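Local atomic coordinates of Ton_1535 (Thermococcus onnurineus, PDB entry 3ZPJ), a protein that is of unknown function but folds as an alpha-solenoid of successive helices that contains a left-handed helical turn. Residues G14-A19 against D47-W52; K22-E25 against E31-Q34. All coordinates share one frame; numbering follows the deposited sequence.

Contact 1: G14-A19 against D47-W52; sequences GYYEEA and DGPMEW
The backbones of 14-19 and 47-52 stay well apart, their nearest CA atoms being those of Tyr16 and Trp52 at 8.2 Å, and side chains bridge the gap. The contact lies near the N-terminal end of the alpha-solenoid and joins the start of helix 16-22 to the loop between helices 29-45 and 53-66. A Schellman motif at Gly14, with positive phi, ends helix 2-12, and Tyr15 then serves as N-cap of the next helix, which places Tyr16 in its first turn. Tyr16 and Trp52 form an offset stack: the phenol and the five-membered ring of the indole have centroids 4.9 Å apart and planes inclined by 30°. The CB of Tyr16 adds a CH-pi contact over one indole face, 3.9 Å from the centroid of that five-membered ring and 17° off its normal. With chi1 at -68°, CG of Tyr16 lies anti to the carbonyl carbon, which lays the phenol against the indole while its outer end reaches Pro49; there CE2 of Tyr16 is 3.4 Å from CG of Pro49. At the far end of the indole, CB of Glu17 packs 3.8 Å from CH2 of Trp52, a contact made through its methylene carbon. Tyr16 also rests on Val11 and Ile43, tying this surface contact to two further helices. Its hydroxyl ends beside the proline ring, with OH of Tyr16 3.3 Å from CD of Pro49.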
# COMPACT_ATOMS: atom_id res chain seq x y z
N GLY A 14 7.49 29.26 -15.57
CA GLY A 14 8.78 28.85 -16.10
C GLY A 14 9.95 29.77 -15.76
O GLY A 14 10.98 29.77 -16.44
N TYR A 15 9.80 30.56 -14.70
CA TYR A 15 10.88 31.43 -14.23
C TYR A 15 11.73 30.74 -13.17
O TYR A 15 11.83 31.21 -12.03
CB TYR A 15 10.30 32.73 -13.68
CG TYR A 15 10.02 33.77 -14.75
CD1 TYR A 15 8.91 33.67 -15.58
CD2 TYR A 15 10.88 34.86 -14.93
CE1 TYR A 15 8.65 34.62 -16.55
CE2 TYR A 15 10.63 35.80 -15.89
CZ TYR A 15 9.51 35.69 -16.70
OH TYR A 15 9.27 36.64 -17.67
N TYR A 16 12.37 29.64 -13.56
CA TYR A 16 13.09 28.77 -12.63
C TYR A 16 14.22 29.45 -11.85
O TYR A 16 14.36 29.26 -10.65
CB TYR A 16 13.61 27.53 -13.36
CG TYR A 16 12.52 26.60 -13.83
CD1 TYR A 16 12.00 25.64 -13.00
CD2 TYR A 16 12.02 26.69 -15.13
CE1 TYR A 16 11.01 24.79 -13.42
CE2 TYR A 16 11.02 25.84 -15.57
CZ TYR A 16 10.52 24.89 -14.71
OH TYR A 16 9.52 24.03 -15.11
N GLU A 17 15.02 30.25 -12.53
CA GLU A 17 16.16 30.88 -11.88
C GLU A 17 15.71 31.77 -10.72
O GLU A 17 16.39 31.85 -9.69
CB GLU A 17 16.97 31.68 -12.89
CG GLU A 17 18.17 32.41 -12.32
CD GLU A 17 19.01 33.07 -13.41
OE1 GLU A 17 19.01 32.56 -14.55
OE2 GLU A 17 19.65 34.11 -13.13
N GLU A 18 14.57 32.42 -10.89
CA GLU A 18 14.06 33.33 -9.87
C GLU A 18 13.44 32.58 -8.71
O GLU A 18 13.59 32.99 -7.56
CB GLU A 18 13.03 34.27 -10.46
CG GLU A 18 13.60 35.57 -10.92
CD GLU A 18 12.53 36.44 -11.53
OE1 GLU A 18 11.50 36.64 -10.85
OE2 GLU A 18 12.71 36.89 -12.68
N ALA A 19 12.73 31.50 -9.02
CA ALA A 19 12.17 30.62 -8.01
C ALA A 19 13.25 30.13 -7.07
O ALA A 19 13.07 30.12 -5.84
CB ALA A 19 11.48 29.43 -8.65
N ASP A 47 7.67 16.32 -17.52
CA ASP A 47 8.55 16.71 -18.63
C ASP A 47 8.87 18.20 -18.78
O ASP A 47 8.83 18.75 -19.89
CB ASP A 47 8.04 16.14 -19.96
CG ASP A 47 8.00 14.62 -19.96
OD1 ASP A 47 8.66 14.01 -19.09
OD2 ASP A 47 7.32 14.05 -20.83
N GLY A 48 9.21 18.83 -17.67
CA GLY A 48 9.74 20.18 -17.69
C GLY A 48 11.20 20.11 -18.08
O GLY A 48 11.69 19.04 -18.43
N PRO A 49 11.90 21.25 -18.02
CA PRO A 49 13.29 21.39 -18.49
C PRO A 49 14.26 20.55 -17.67
O PRO A 49 14.75 21.01 -16.64
CB PRO A 49 13.58 22.88 -18.31
CG PRO A 49 12.68 23.31 -17.21
CD PRO A 49 11.43 22.47 -17.34
N MET A 50 14.55 19.34 -18.14
CA MET A 50 15.38 18.41 -17.39
C MET A 50 16.78 18.95 -17.08
O MET A 50 17.43 18.49 -16.14
CB MET A 50 15.46 17.06 -18.12
CG MET A 50 14.14 16.32 -18.24
SD MET A 50 13.65 15.48 -16.73
CE MET A 50 12.39 14.36 -17.33
N GLU A 51 17.24 19.94 -17.83
CA GLU A 51 18.60 20.46 -17.66
C GLU A 51 18.77 21.38 -16.44
O GLU A 51 19.85 21.89 -16.20
CB GLU A 51 19.10 21.15 -18.93
CG GLU A 51 18.51 22.54 -19.18
CD GLU A 51 17.09 22.50 -19.74
OE1 GLU A 51 16.53 21.40 -19.89
OE2 GLU A 51 16.54 23.59 -20.02
N TRP A 52 17.69 21.59 -15.70
CA TRP A 52 17.77 22.34 -14.44
C TRP A 52 18.10 21.42 -13.26
O TRP A 52 18.66 21.85 -12.25
CB TRP A 52 16.47 23.12 -14.16
CG TRP A 52 16.40 24.51 -14.78
CD1 TRP A 52 15.64 24.90 -15.85
CD2 TRP A 52 17.13 25.68 -14.36
NE1 TRP A 52 15.86 26.24 -16.12
CE2 TRP A 52 16.76 26.74 -15.21
CE3 TRP A 52 18.05 25.93 -13.34
CZ2 TRP A 52 17.28 28.02 -15.08
CZ3 TRP A 52 18.57 27.21 -13.22
CH2 TRP A 52 18.19 28.23 -14.08

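Contact 2: K22-E25 against E31-Q34; sequences KVYE and EQVQ
Helix 16-22 is joined to helix 29-45 by a short connection in the alpha-solenoid, and this contact sets 22-25, where helix 16-22 gives way to that connection, against the beginning of the second helix. The closest CA pair, Val23 and Gln32, is 6.0 Å apart. CG of Gln32 is anti to the carbonyl carbon (chi1 -66°), and the extended chain beyond it brings the amide to the connecting backbone. Its NE2 donates a hydrogen bond to Ile26 O, while NE2 of Gln32 also lies 3.2 Å from O of Val23. Farther back along the side chain, CG of Gln32 is 3.3 Å from O of Val23. The amide nitrogen also approaches the backbone of Tyr24, whose ring plane stands 77° from the amide plane. Shortening Gln32 to an alanine is likely to leave Ile26 O without this donor and open a gap beside Tyr24. Tyr24 and Gln32 both touch Ile63 of helix 53-66, whereas Val23 packs on Ile7 of helix 2-12. Nearer the helix backbone, CG1 of Val23 sits 3.9 Å from CB of Gln32.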
# COMPACT_ATOMS: atom_id res chain seq x y z
N LYS A 22 14.57 32.55 -4.66
CA LYS A 22 13.66 32.82 -3.56
C LYS A 22 13.72 31.75 -2.49
O LYS A 22 13.27 31.96 -1.37
CB LYS A 22 12.22 32.93 -4.05
CG LYS A 22 11.92 34.21 -4.78
CD LYS A 22 10.44 34.51 -4.69
CE LYS A 22 10.08 35.00 -3.31
NZ LYS A 22 10.36 36.46 -3.17
N VAL A 23 14.26 30.60 -2.85
CA VAL A 23 14.31 29.47 -1.93
C VAL A 23 15.10 29.81 -0.67
O VAL A 23 14.93 29.20 0.38
CB VAL A 23 14.83 28.20 -2.66
CG1 VAL A 23 15.20 27.10 -1.68
CG2 VAL A 23 13.77 27.71 -3.62
N TYR A 24 15.92 30.85 -0.76
CA TYR A 24 16.74 31.26 0.37
C TYR A 24 15.99 32.20 1.31
O TYR A 24 16.38 32.41 2.46
CB TYR A 24 18.07 31.79 -0.13
CG TYR A 24 18.70 30.70 -0.96
CD1 TYR A 24 19.38 29.64 -0.35
CD2 TYR A 24 18.53 30.66 -2.34
CE1 TYR A 24 19.92 28.61 -1.10
CE2 TYR A 24 19.07 29.63 -3.10
CZ TYR A 24 19.76 28.61 -2.47
OH TYR A 24 20.29 27.58 -3.22
N GLU A 25 14.87 32.72 0.83
CA GLU A 25 13.95 33.45 1.69
C GLU A 25 13.18 32.49 2.59
O GLU A 25 12.38 32.92 3.42
CB GLU A 25 13.00 34.31 0.85
CG GLU A 25 13.72 35.43 0.11
CD GLU A 25 12.79 36.27 -0.74
OE1 GLU A 25 11.56 36.03 -0.69
OE2 GLU A 25 13.29 37.17 -1.44
N GLU A 31 13.32 22.73 5.09
CA GLU A 31 12.25 23.23 4.24
C GLU A 31 12.79 23.66 2.87
O GLU A 31 12.17 23.38 1.84
CB GLU A 31 11.52 24.38 4.93
CG GLU A 31 10.20 24.75 4.28
CD GLU A 31 9.16 23.67 4.40
OE1 GLU A 31 9.33 22.76 5.25
OE2 GLU A 31 8.17 23.72 3.64
N GLN A 32 13.96 24.29 2.84
CA GLN A 32 14.60 24.63 1.57
C GLN A 32 14.86 23.38 0.73
O GLN A 32 14.75 23.41 -0.49
CB GLN A 32 15.92 25.38 1.80
CG GLN A 32 15.74 26.74 2.43
CD GLN A 32 17.05 27.45 2.61
OE1 GLN A 32 18.11 26.83 2.57
NE2 GLN A 32 17.00 28.77 2.82
N VAL A 33 15.18 22.27 1.39
CA VAL A 33 15.55 21.05 0.70
C VAL A 33 14.32 20.34 0.16
O VAL A 33 14.34 19.84 -0.97
CB VAL A 33 16.37 20.12 1.63
CG1 VAL A 33 16.66 18.79 0.95
CG2 VAL A 33 17.64 20.78 2.01
N GLN A 34 13.27 20.30 0.98
CA GLN A 34 11.93 19.91 0.56
C GLN A 34 11.49 20.64 -0.70
O GLN A 34 11.02 20.03 -1.65
CB GLN A 34 10.91 20.25 1.66
CG GLN A 34 11.01 19.44 2.92
CD GLN A 34 10.37 18.09 2.79
OE1 GLN A 34 10.14 17.60 1.67
NE2 GLN A 34 10.05 17.46 3.93

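Contacts 1 and 2 have centres about 15 Å apart and lie on the same side of the chain's centre. In sequence the order is 14-19, 22-25, 31-34, 47-52, so contact 2 falls wholly within the span bridged by contact 1. Helix 16-22 begins in contact 1 and leads into the connection used by contact 2; helix 29-45 carries the second half of contact 2 and leads into the loop that completes contact 1. Contact 2 ties helix 29-45 to the end of the helix just before it, whereas contact 1 reaches past helix 29-45 to the loop that follows it. Both join parts close in sequence, as expected of a solenoid, whose helices pack mainly on chain neighbours.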